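Periplasmic binding protein (Roseiflexus sp. RS-1, PDB 5GJ3) binds heme in the periplasm, here two heme molecules in the cleft between its lobes, and probably delivers it to a membrane transporter for uptake. Local coordinates at residues Pro96-Pro101 with Pro248-Ala253; Val165-Ala170 with Leu244-Arg249. All blocks are in the same frame, centred on the assembly; numbering follows the deposited sequence.

Contact 1: residues Pro96-Pro101 with Pro248-Ala253; sequences PSLDAP and PRTGQA
P101 and T250 meet at the N-terminal parts of two helices, and their pairing is the close part of this interface. The ring carbon CG of P101 lies 3.5 Å from OG1 of T250 and 4.0 Å from its CB, the two side chains crossing at about a right angle. No hydrogen bond passes between the segments, so the hydroxyl meets the ring purely by packing; its polar partner is the carbonyl oxygen of G247, just before the segment. The first torsion of T250 (chi1 -62°) sets OG1 beside the backbone N and sends CG2 the other way, towards L98. That second meeting is thinner: CD2 of L98 stands 4.0 Å from CG2 of T250, and L98 is partly exposed whereas P101 and T250 are both buried. Altogether 119 Å² is buried, summed over both sides. In the fold, the contact joins the N-terminal part of helix 100-111 to the start of helix 250-267, with V125 and I129 of helix 115-136, the long helix of this two-lobed binding-protein fold, packing on P101 and T250 respectively. This places it in the helical part between the two lobes, the side chain of T250 being about 10 Å from a heme. The turn that carries L98, type I from S97 to A100, faces solvent at the partly exposed S97 and the exposed D99. There OG of S97 accepts a capping bond from N of D99 at 2.9 Å (N-H...O angle 148°), while the D99 side chain comes no nearer than 9.9 Å to segment 248-253.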
ATOM      1  N   PRO A  96       9.195  -2.006   5.041  1.00 25.30           N
ATOM      2  CA  PRO A  96       8.172  -1.153   5.686  1.00 25.70           C
ATOM      3  C   PRO A  96       8.821   0.121   6.263  1.00 26.93           C
ATOM      4  O   PRO A  96       9.078   0.206   7.457  1.00 27.57           O
ATOM      5  CB  PRO A  96       7.624  -2.070   6.788  1.00 26.86           C
ATOM      6  CG  PRO A  96       8.814  -2.927   7.155  1.00 26.64           C
ATOM      7  CD  PRO A  96       9.499  -3.209   5.843  1.00 26.26           C
ATOM      8  N   SER A  97       9.059   1.115   5.407  1.00 24.64           N
ATOM      9  CA  SER A  97       9.863   2.270   5.733  1.00 23.47           C
ATOM     10  C   SER A  97       9.396   3.445   4.840  1.00 24.20           C
ATOM     11  O   SER A  97       9.010   3.220   3.670  1.00 20.75           O
ATOM     12  CB  SER A  97      11.306   1.906   5.383  1.00 23.62           C
ATOM     13  OG  SER A  97      12.089   3.055   5.186  1.00 25.70           O
ATOM     14  N   LEU A  98       9.468   4.678   5.356  1.00 22.24           N
ATOM     15  CA  LEU A  98       9.197   5.859   4.548  1.00 23.67           C
ATOM     16  C   LEU A  98      10.315   6.163   3.541  1.00 23.50           C
ATOM     17  O   LEU A  98      10.155   7.033   2.728  1.00 22.26           O
ATOM     18  CB  LEU A  98       8.942   7.107   5.408  1.00 25.81           C
ATOM     19  CG  LEU A  98       7.563   7.131   6.060  1.00 28.28           C
ATOM     20  CD1 LEU A  98       7.452   8.424   6.818  1.00 31.51           C
ATOM     21  CD2 LEU A  98       6.467   7.039   5.033  1.00 29.30           C
ATOM     22  N   ASP A  99      11.423   5.444   3.615  1.00 22.92           N
ATOM     23  CA  ASP A  99      12.440   5.447   2.545  1.00 24.22           C
ATOM     24  C   ASP A  99      12.139   4.541   1.316  1.00 23.23           C
ATOM     25  O   ASP A  99      12.791   4.681   0.269  1.00 19.77           O
ATOM     26  CB  ASP A  99      13.779   4.996   3.137  1.00 31.08           C
ATOM     27  CG  ASP A  99      14.398   6.051   4.010  1.00 38.73           C
ATOM     28  OD1 ASP A  99      14.049   7.239   3.845  1.00 42.86           O
ATOM     29  OD2 ASP A  99      15.237   5.694   4.865  1.00 49.42           O
ATOM     30  N   ALA A 100      11.223   3.583   1.456  1.00 19.68           N
ATOM     31  CA  ALA A 100      10.871   2.697   0.327  1.00 20.21           C
ATOM     32  C   ALA A 100      10.392   3.433  -0.967  1.00 18.26           C
ATOM     33  O   ALA A 100      10.829   3.052  -2.061  1.00 19.52           O
ATOM     34  CB  ALA A 100       9.860   1.621   0.756  1.00 21.28           C
ATOM     35  N   PRO A 101       9.518   4.470  -0.859  1.00 18.89           N
ATOM     36  CA  PRO A 101       9.066   5.159  -2.099  1.00 18.74           C
ATOM     37  C   PRO A 101      10.277   5.620  -2.957  1.00 18.58           C
ATOM     38  O   PRO A 101      10.396   5.252  -4.129  1.00 19.04           O
ATOM     39  CB  PRO A 101       8.252   6.367  -1.564  1.00 18.63           C
ATOM     40  CG  PRO A 101       7.693   5.829  -0.275  1.00 19.18           C
ATOM     41  CD  PRO A 101       8.883   5.070   0.339  1.00 18.81           C
ATOM     42  N   PRO A 248       4.498   6.505  -5.225  1.00 21.00           N
ATOM     43  CA  PRO A 248       4.566   7.931  -5.466  1.00 21.59           C
ATOM     44  C   PRO A 248       3.478   8.744  -4.727  1.00 20.92           C
ATOM     45  O   PRO A 248       3.677   9.949  -4.499  1.00 21.03           O
ATOM     46  CB  PRO A 248       4.365   8.048  -6.993  1.00 21.99           C
ATOM     47  CG  PRO A 248       4.716   6.694  -7.537  1.00 24.75           C
ATOM     48  CD  PRO A 248       4.191   5.760  -6.458  1.00 20.68           C
ATOM     49  N   ARG A 249       2.371   8.097  -4.351  1.00 18.67           N
ATOM     50  CA  ARG A 249       1.276   8.771  -3.636  1.00 17.60           C
ATOM     51  C   ARG A 249       1.364   8.719  -2.110  1.00 18.36           C
ATOM     52  O   ARG A 249       0.413   9.108  -1.418  1.00 17.84           O
ATOM     53  CB  ARG A 249      -0.087   8.242  -4.127  1.00 16.08           C
ATOM     54  CG  ARG A 249      -0.379   8.680  -5.586  1.00 16.76           C
ATOM     55  CD  ARG A 249      -1.727   8.097  -6.020  1.00 17.34           C
ATOM     56  NE  ARG A 249      -1.642   6.634  -6.045  1.00 18.26           N
ATOM     57  CZ  ARG A 249      -2.659   5.777  -5.965  1.00 20.44           C
ATOM     58  NH1 ARG A 249      -3.899   6.192  -5.783  1.00 22.28           N
ATOM     59  NH2 ARG A 249      -2.418   4.485  -5.983  1.00 22.51           N
ATOM     60  N   THR A 250       2.520   8.302  -1.590  1.00 19.04           N
ATOM     61  CA  THR A 250       2.691   8.103  -0.155  1.00 18.75           C
ATOM     62  C   THR A 250       2.440   9.374   0.657  1.00 19.63           C
ATOM     63  O   THR A 250       1.757   9.322   1.681  1.00 20.29           O
ATOM     64  CB  THR A 250       4.088   7.539   0.191  1.00 18.30           C
ATOM     65  OG1 THR A 250       4.196   6.261  -0.442  1.00 20.01           O
ATOM     66  CG2 THR A 250       4.233   7.312   1.742  1.00 17.11           C
ATOM     67  N   GLY A 251       3.006  10.497   0.190  1.00 18.49           N
ATOM     68  CA  GLY A 251       2.803  11.790   0.769  1.00 17.61           C
ATOM     69  C   GLY A 251       1.334  12.217   0.724  1.00 17.19           C
ATOM     70  O   GLY A 251       0.850  12.833   1.650  1.00 17.43           O
ATOM     71  N   GLN A 252       0.629  11.895  -0.346  1.00 17.50           N
ATOM     72  CA  GLN A 252      -0.784  12.268  -0.435  1.00 17.07           C
ATOM     73  C   GLN A 252      -1.577  11.441   0.583  1.00 17.08           C
ATOM     74  O   GLN A 252      -2.470  11.939   1.216  1.00 16.62           O
ATOM     75  CB  GLN A 252      -1.299  12.029  -1.862  1.00 17.53           C
ATOM     76  CG  GLN A 252      -0.634  12.954  -2.891  1.00 21.81           C
ATOM     77  CD  GLN A 252      -0.766  12.408  -4.306  1.00 25.15           C
ATOM     78  OE1 GLN A 252      -1.743  11.727  -4.627  1.00 29.97           O
ATOM     79  NE2 GLN A 252       0.234  12.641  -5.131  1.00 29.31           N
ATOM     80  N   ALA A 253      -1.251  10.160   0.728  1.00 17.09           N
ATOM     81  CA  ALA A 253      -2.007   9.311   1.678  1.00 17.14           C
ATOM     82  C   ALA A 253      -1.732   9.727   3.129  1.00 17.40           C
ATOM     83  O   ALA A 253      -2.660   9.771   3.942  1.00 16.38           O
ATOM     84  CB  ALA A 253      -1.719   7.811   1.452  1.00 16.74           C
TER

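Contact 2: residues Val165-Ala170 with Leu244-Arg249; sequences VDVMIA and LGMGPR
V165, the first residue of the helical segment 165-170, meets L244 in the tightest pair here: CB of V165 and CD2 of L244 are 3.4 Å apart, closer than usual for two carbons. CA of V165 follows at 3.8 Å from CD2 of L244, and CG2 at 4.1 Å. CD1 of the leucine continues the extended chain (chi2 175°) away from the helix, leaving CD2, the branch turned aside, to meet V165. Two residues on, V167 touches M246 instead, with its CG1 3.9 Å from CE of M246; that branch stands anti to the backbone N (chi1 173°), and the two side chains approach obliquely. M168 follows and meets the same methyl from a direction roughly at right angles to that of V167: its SD lies 3.9 Å from CE of M246 and 4.0 Å from SD of M246. These two thioethers slide past each other in opposite directions, the chain of M168 bent at both chi2 and chi3. M246 thus sets its terminal methyl in the angle between V167 and M168, from a backbone that has just left helix 240-244 with positive phi (53°). Helix 164-171 is in this way packed against the connection from helix 240-244 to helix 250-267, and M168 continues the packing onto T250, A253, L254 and L257 of the latter. L244 belongs to a heme pocket, its side chain about 4 Å from the ligand. Of the 213 Å² buried in total, none involves a hydrogen bond or charge pair between the segments, so the contact is apolar packing, tight at L244.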
ATOM      1  N   VAL A 165       1.460  -0.268   7.289  1.00 20.20           N
ATOM      2  CA  VAL A 165       0.358   0.580   7.823  1.00 19.75           C
ATOM      3  C   VAL A 165       0.788   1.162   9.180  1.00 20.33           C
ATOM      4  O   VAL A 165       0.470   2.320   9.497  1.00 19.02           O
ATOM      5  CB  VAL A 165      -1.028  -0.123   7.861  1.00 22.97           C
ATOM      6  CG1 VAL A 165      -1.055  -1.274   8.859  1.00 21.12           C
ATOM      7  CG2 VAL A 165      -2.153   0.897   8.173  1.00 21.72           C
ATOM      8  N   ASP A 166       1.573   0.383   9.935  1.00 19.21           N
ATOM      9  CA  ASP A 166       2.119   0.864  11.205  1.00 21.91           C
ATOM     10  C   ASP A 166       2.971   2.118  10.975  1.00 21.03           C
ATOM     11  O   ASP A 166       2.813   3.137  11.671  1.00 18.33           O
ATOM     12  CB  ASP A 166       2.953  -0.217  11.879  1.00 24.05           C
ATOM     13  CG  ASP A 166       3.437   0.201  13.245  1.00 27.82           C
ATOM     14  OD1 ASP A 166       2.605   0.437  14.143  1.00 27.16           O
ATOM     15  OD2 ASP A 166       4.656   0.304  13.428  1.00 29.30           O
ATOM     16  N   VAL A 167       3.816   2.057   9.950  1.00 18.67           N
ATOM     17  CA  VAL A 167       4.647   3.196   9.567  1.00 19.12           C
ATOM     18  C   VAL A 167       3.798   4.401   9.124  1.00 17.70           C
ATOM     19  O   VAL A 167       4.083   5.558   9.483  1.00 17.56           O
ATOM     20  CB  VAL A 167       5.691   2.795   8.463  1.00 19.02           C
ATOM     21  CG1 VAL A 167       6.423   4.023   7.945  1.00 19.37           C
ATOM     22  CG2 VAL A 167       6.692   1.798   9.014  1.00 19.95           C
ATOM     23  N   MET A 168       2.750   4.152   8.330  1.00 16.46           N
ATOM     24  CA  MET A 168       1.882   5.256   7.915  1.00 17.24           C
ATOM     25  C   MET A 168       1.141   5.925   9.121  1.00 17.68           C
ATOM     26  O   MET A 168       1.039   7.137   9.190  1.00 14.93           O
ATOM     27  CB  MET A 168       0.865   4.786   6.868  1.00 17.96           C
ATOM     28  CG  MET A 168       1.490   4.139   5.616  1.00 18.32           C
ATOM     29  SD  MET A 168       2.217   5.440   4.595  1.00 21.71           S
ATOM     30  CE  MET A 168       0.729   6.169   3.850  1.00 20.30           C
ATOM     31  N   ILE A 169       0.602   5.106  10.027  1.00 16.99           N
ATOM     32  CA  ILE A 169      -0.101   5.645  11.202  1.00 16.61           C
ATOM     33  C   ILE A 169       0.832   6.556  12.003  1.00 15.90           C
ATOM     34  O   ILE A 169       0.458   7.667  12.334  1.00 14.61           O
ATOM     35  CB  ILE A 169      -0.676   4.528  12.089  1.00 17.02           C
ATOM     36  CG1 ILE A 169      -1.864   3.867  11.335  1.00 16.01           C
ATOM     37  CG2 ILE A 169      -1.229   5.142  13.408  1.00 17.26           C
ATOM     38  CD1 ILE A 169      -2.332   2.573  11.966  1.00 17.63           C
ATOM     39  N   ALA A 170       2.047   6.074  12.291  1.00 17.89           N
ATOM     40  CA  ALA A 170       2.999   6.833  13.148  1.00 19.64           C
ATOM     41  C   ALA A 170       3.432   8.121  12.489  1.00 18.97           C
ATOM     42  O   ALA A 170       3.372   9.176  13.100  1.00 17.35           O
ATOM     43  CB  ALA A 170       4.219   5.998  13.529  1.00 18.61           C
ATOM     44  N   LEU A 244      -1.210   1.585   1.255  1.00 20.83           N
ATOM     45  CA  LEU A 244      -0.188   0.607   1.622  1.00 21.44           C
ATOM     46  C   LEU A 244       0.934   0.363   0.590  1.00 20.99           C
ATOM     47  O   LEU A 244       1.948  -0.279   0.930  1.00 21.11           O
ATOM     48  CB  LEU A 244      -0.870  -0.730   1.948  1.00 23.21           C
ATOM     49  CG  LEU A 244      -1.857  -0.697   3.113  1.00 26.60           C
ATOM     50  CD1 LEU A 244      -2.487  -2.081   3.182  1.00 25.14           C
ATOM     51  CD2 LEU A 244      -1.135  -0.391   4.428  1.00 26.53           C
ATOM     52  N   GLY A 245       0.767   0.890  -0.626  1.00 22.42           N
ATOM     53  CA  GLY A 245       1.796   0.783  -1.697  1.00 22.96           C
ATOM     54  C   GLY A 245       3.195   1.376  -1.486  1.00 24.59           C
ATOM     55  O   GLY A 245       4.167   0.902  -2.113  1.00 23.71           O
ATOM     56  N   MET A 246       3.347   2.369  -0.607  1.00 19.64           N
ATOM     57  CA  MET A 246       4.684   2.966  -0.410  1.00 21.81           C
ATOM     58  C   MET A 246       5.291   3.406  -1.756  1.00 21.53           C
ATOM     59  O   MET A 246       6.433   3.095  -2.121  1.00 21.11           O
ATOM     60  CB  MET A 246       5.605   2.044   0.396  1.00 22.13           C
ATOM     61  CG  MET A 246       5.182   1.962   1.871  1.00 26.56           C
ATOM     62  SD  MET A 246       5.266   3.558   2.750  1.00 32.61           S
ATOM     63  CE  MET A 246       5.224   2.916   4.429  1.00 31.77           C
ATOM     64  N   GLY A 247       4.462   4.117  -2.511  1.00 23.34           N
ATOM     65  CA  GLY A 247       4.814   4.518  -3.855  1.00 22.61           C
ATOM     66  C   GLY A 247       4.734   6.009  -3.984  1.00 20.67           C
ATOM     67  O   GLY A 247       4.894   6.711  -2.989  1.00 22.14           O
ATOM     68  N   PRO A 248       4.498   6.505  -5.225  1.00 21.00           N
ATOM     69  CA  PRO A 248       4.566   7.931  -5.466  1.00 21.59           C
ATOM     70  C   PRO A 248       3.478   8.744  -4.727  1.00 20.92           C
ATOM     71  O   PRO A 248       3.677   9.949  -4.499  1.00 21.03           O
ATOM     72  CB  PRO A 248       4.365   8.048  -6.993  1.00 21.99           C
ATOM     73  CG  PRO A 248       4.716   6.694  -7.537  1.00 24.75           C
ATOM     74  CD  PRO A 248       4.191   5.760  -6.458  1.00 20.68           C
ATOM     75  N   ARG A 249       2.371   8.097  -4.351  1.00 18.67           N
ATOM     76  CA  ARG A 249       1.276   8.771  -3.636  1.00 17.60           C
ATOM     77  C   ARG A 249       1.364   8.719  -2.110  1.00 18.36           C
ATOM     78  O   ARG A 249       0.413   9.108  -1.418  1.00 17.84           O
ATOM     79  CB  ARG A 249      -0.087   8.242  -4.127  1.00 16.08           C
ATOM     80  CG  ARG A 249      -0.379   8.680  -5.586  1.00 16.76           C
ATOM     81  CD  ARG A 249      -1.727   8.097  -6.020  1.00 17.34           C
ATOM     82  NE  ARG A 249      -1.642   6.634  -6.045  1.00 18.26           N
ATOM     83  CZ  ARG A 249      -2.659   5.777  -5.965  1.00 20.44           C
ATOM     84  NH1 ARG A 249      -3.899   6.192  -5.783  1.00 22.28           N
ATOM     85  NH2 ARG A 249      -2.418   4.485  -5.983  1.00 22.51           N
TER

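From the N terminus, the chain first passes through 96-101, which leads into helix 100-111, and then through 165-170 on helix 164-171, before both earlier segments find their partners in 244-253. Contact 2 closes a loop with 73 residues between its segments. Contact 1 closes one with 146; the loop of contact 2 lies inside that of contact 1, and the two share P248 and R249 at their C-terminal ends without crossing. Their centres are 5 Å apart and they touch directly: O of P96 is 3.3 Å from CG2 of V167. Together they tie helices 100-111 and 164-171 to the run leading from helix 240-244 into helix 250-267.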